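PDB 2OKM: collagen adhesin from Enterococcus faecalis, which probably binds collagen as a cell-wall-anchored surface adhesin, this chain being its collagen-binding subdomain, the N2 region. Local coordinates for residues 21-26 against 101-106. Sequence-based numbering, arbitrary orientation.
Sequences RWFLNV and SFIVRY
Y106 reaches across to strand 21-26, with W22 over one face of its ring and L24 at its edge. Its CB leaves strand 101-106 on the face shared with W22, L24, V26, F102 and V104. CG sits between the backbone N and the carbonyl carbon (chi1 68°), which swings the ring over the neighbouring strand. CD1 and CE1 run along the W22 side; Y106 CE1 comes 3.7 Å from W22 CD1. W22 CB lies over one face of the Y106 ring in a CH-pi contact, nearest Y106 CZ at 3.5 Å. The W22 and Y106 ring planes are nearly parallel, 27° apart, but slid so far that they barely overlap. Y106 CE2 meets L24 CG at 3.8 Å, at the ring edge. The tip OH is hydrogen-bonded by K9 NZ of strand 7-12, while F54 stacks on the ring.

L24 CB also packs on V104 CB. On the other face, R105 NE lies 3.6 Å from F23 CE2, at the ring edge, with ring and guanidinium planes 77° apart.

Between these two layers, W22, L24 and V26 pair with Y106, V104 and F102 through antiparallel backbone hydrogen bonds. The bond from Y106 N to W22 O is weak at 3.3 Å. F23-R105 and N25-I103 are non-hydrogen-bonded pairs. This is regular antiparallel pairing in the immunoglobulin-like beta-sandwich of collagen-binding adhesins: L24, V26, V104 and Y106 face the second sheet, meeting F88, L90 and F92 of strand 87-92.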
loop_
_atom_site.group_PDB
_atom_site.type_symbol
_atom_site.label_atom_id
_atom_site.label_comp_id
_atom_site.label_asym_id
_atom_site.label_seq_id
_atom_site.Cartn_x
_atom_site.Cartn_y
_atom_site.Cartn_z
ATOM N N ARG A 21 -0.766 -12.001 -2.212
ATOM C CA ARG A 21 -1.632 -10.836 -2.354
ATOM C C ARG A 21 -1.278 -9.881 -1.222
ATOM O O ARG A 21 -1.303 -10.264 -0.052
ATOM C CB ARG A 21 -3.112 -11.220 -2.247
ATOM C CG ARG A 21 -3.590 -12.256 -3.251
ATOM C CD ARG A 21 -5.114 -12.209 -3.356
ATOM N NE ARG A 21 -5.755 -12.252 -2.042
ATOM C CZ ARG A 21 -7.006 -11.863 -1.806
ATOM N NH1 ARG A 21 -7.757 -11.400 -2.796
ATOM N NH2 ARG A 21 -7.507 -11.935 -0.580
ATOM N N TRP A 22 -0.933 -8.646 -1.571
ATOM C CA TRP A 22 -0.564 -7.651 -0.574
ATOM C C TRP A 22 -1.594 -6.535 -0.495
ATOM O O TRP A 22 -2.301 -6.254 -1.467
ATOM C CB TRP A 22 0.816 -7.055 -0.893
ATOM C CG TRP A 22 1.970 -7.995 -0.648
ATOM C CD1 TRP A 22 2.722 -8.640 -1.592
ATOM C CD2 TRP A 22 2.491 -8.401 0.624
ATOM N NE1 TRP A 22 3.679 -9.418 -0.984
ATOM C CE2 TRP A 22 3.562 -9.289 0.378
ATOM C CE3 TRP A 22 2.162 -8.093 1.954
ATOM C CZ2 TRP A 22 4.301 -9.886 1.408
ATOM C CZ3 TRP A 22 2.898 -8.686 2.984
ATOM C CH2 TRP A 22 3.959 -9.569 2.701
ATOM N N PHE A 23 -1.684 -5.914 0.677
ATOM C CA PHE A 23 -2.634 -4.830 0.894
ATOM C C PHE A 23 -2.007 -3.683 1.676
ATOM O O PHE A 23 -1.430 -3.894 2.747
ATOM C CB PHE A 23 -3.847 -5.324 1.694
ATOM C CG PHE A 23 -4.549 -6.514 1.093
ATOM C CD1 PHE A 23 -4.013 -7.790 1.205
ATOM C CD2 PHE A 23 -5.768 -6.356 0.437
ATOM C CE1 PHE A 23 -4.678 -8.898 0.673
ATOM C CE2 PHE A 23 -6.443 -7.457 -0.098
ATOM C CZ PHE A 23 -5.896 -8.729 0.023
ATOM N N LEU A 24 -2.120 -2.474 1.136
ATOM C CA LEU A 24 -1.625 -1.285 1.817
ATOM C C LEU A 24 -2.905 -0.572 2.241
ATOM O O LEU A 24 -3.663 -0.093 1.402
ATOM C CB LEU A 24 -0.809 -0.409 0.862
ATOM C CG LEU A 24 0.340 -1.120 0.139
ATOM C CD1 LEU A 24 1.055 -0.107 -0.735
ATOM C CD2 LEU A 24 1.316 -1.742 1.137
ATOM N N ASN A 25 -3.150 -0.525 3.546
ATOM C CA ASN A 25 -4.364 0.084 4.085
ATOM C C ASN A 25 -4.085 1.476 4.607
ATOM O O ASN A 25 -3.529 1.654 5.687
ATOM C CB ASN A 25 -4.907 -0.816 5.183
ATOM C CG ASN A 25 -5.284 -2.182 4.654
ATOM O OD1 ASN A 25 -6.323 -2.342 4.017
ATOM N ND2 ASN A 25 -4.426 -3.166 4.890
ATOM N N VAL A 26 -4.500 2.464 3.824
ATOM C CA VAL A 26 -4.237 3.855 4.140
ATOM C C VAL A 26 -5.415 4.697 4.617
ATOM O O VAL A 26 -6.413 4.851 3.911
ATOM C CB VAL A 26 -3.619 4.550 2.903
ATOM C CG1 VAL A 26 -3.157 5.957 3.259
ATOM C CG2 VAL A 26 -2.472 3.706 2.358
ATOM N N SER A 101 -9.942 7.150 2.418
ATOM C CA SER A 101 -9.167 5.940 2.656
ATOM C C SER A 101 -8.774 5.289 1.338
ATOM O O SER A 101 -9.478 5.416 0.335
ATOM C CB SER A 101 -9.968 4.943 3.498
ATOM O OG SER A 101 -11.120 4.497 2.808
ATOM N N PHE A 102 -7.636 4.602 1.351
ATOM C CA PHE A 102 -7.140 3.910 0.171
ATOM C C PHE A 102 -6.712 2.501 0.544
ATOM O O PHE A 102 -5.934 2.320 1.478
ATOM C CB PHE A 102 -5.890 4.597 -0.398
ATOM C CG PHE A 102 -6.080 6.039 -0.773
ATOM C CD1 PHE A 102 -6.281 6.404 -2.102
ATOM C CD2 PHE A 102 -6.036 7.038 0.199
ATOM C CE1 PHE A 102 -6.431 7.748 -2.460
ATOM C CE2 PHE A 102 -6.185 8.379 -0.148
ATOM C CZ PHE A 102 -6.384 8.734 -1.479
ATOM N N ILE A 103 -7.229 1.501 -0.159
ATOM C CA ILE A 103 -6.756 0.146 0.066
ATOM C C ILE A 103 -6.086 -0.181 -1.260
ATOM O O ILE A 103 -6.738 -0.264 -2.303
ATOM C CB ILE A 103 -7.880 -0.855 0.363
ATOM C CG1 ILE A 103 -8.465 -0.557 1.747
ATOM C CG2 ILE A 103 -7.323 -2.284 0.333
ATOM C CD1 ILE A 103 -9.631 -1.441 2.133
ATOM N N VAL A 104 -4.767 -0.314 -1.218
ATOM C CA VAL A 104 -3.993 -0.604 -2.413
ATOM C C VAL A 104 -3.748 -2.094 -2.473
ATOM O O VAL A 104 -3.173 -2.673 -1.553
ATOM C CB VAL A 104 -2.628 0.126 -2.396
ATOM C CG1 VAL A 104 -1.924 -0.045 -3.738
ATOM C CG2 VAL A 104 -2.834 1.603 -2.090
ATOM N N ARG A 105 -4.201 -2.710 -3.556
ATOM C CA ARG A 105 -4.022 -4.137 -3.750
ATOM C C ARG A 105 -3.023 -4.382 -4.870
ATOM O O ARG A 105 -3.080 -3.737 -5.911
ATOM C CB ARG A 105 -5.352 -4.802 -4.129
ATOM C CG ARG A 105 -6.397 -4.866 -3.013
ATOM C CD ARG A 105 -7.672 -5.533 -3.523
ATOM N NE ARG A 105 -8.631 -5.810 -2.453
ATOM C CZ ARG A 105 -9.394 -4.893 -1.864
ATOM N NH1 ARG A 105 -9.328 -3.621 -2.237
ATOM N NH2 ARG A 105 -10.225 -5.249 -0.891
ATOM N N TYR A 106 -2.097 -5.304 -4.642
ATOM C CA TYR A 106 -1.133 -5.680 -5.665
ATOM C C TYR A 106 -0.624 -7.065 -5.330
ATOM O O TYR A 106 -0.750 -7.525 -4.194
ATOM C CB TYR A 106 0.024 -4.670 -5.756
ATOM C CG TYR A 106 0.954 -4.629 -4.566
ATOM C CD1 TYR A 106 2.073 -5.465 -4.493
ATOM C CD2 TYR A 106 0.726 -3.739 -3.514
ATOM C CE1 TYR A 106 2.941 -5.410 -3.404
ATOM C CE2 TYR A 106 1.585 -3.677 -2.421
ATOM C CZ TYR A 106 2.690 -4.514 -2.372
ATOM O OH TYR A 106 3.541 -4.458 -1.293
#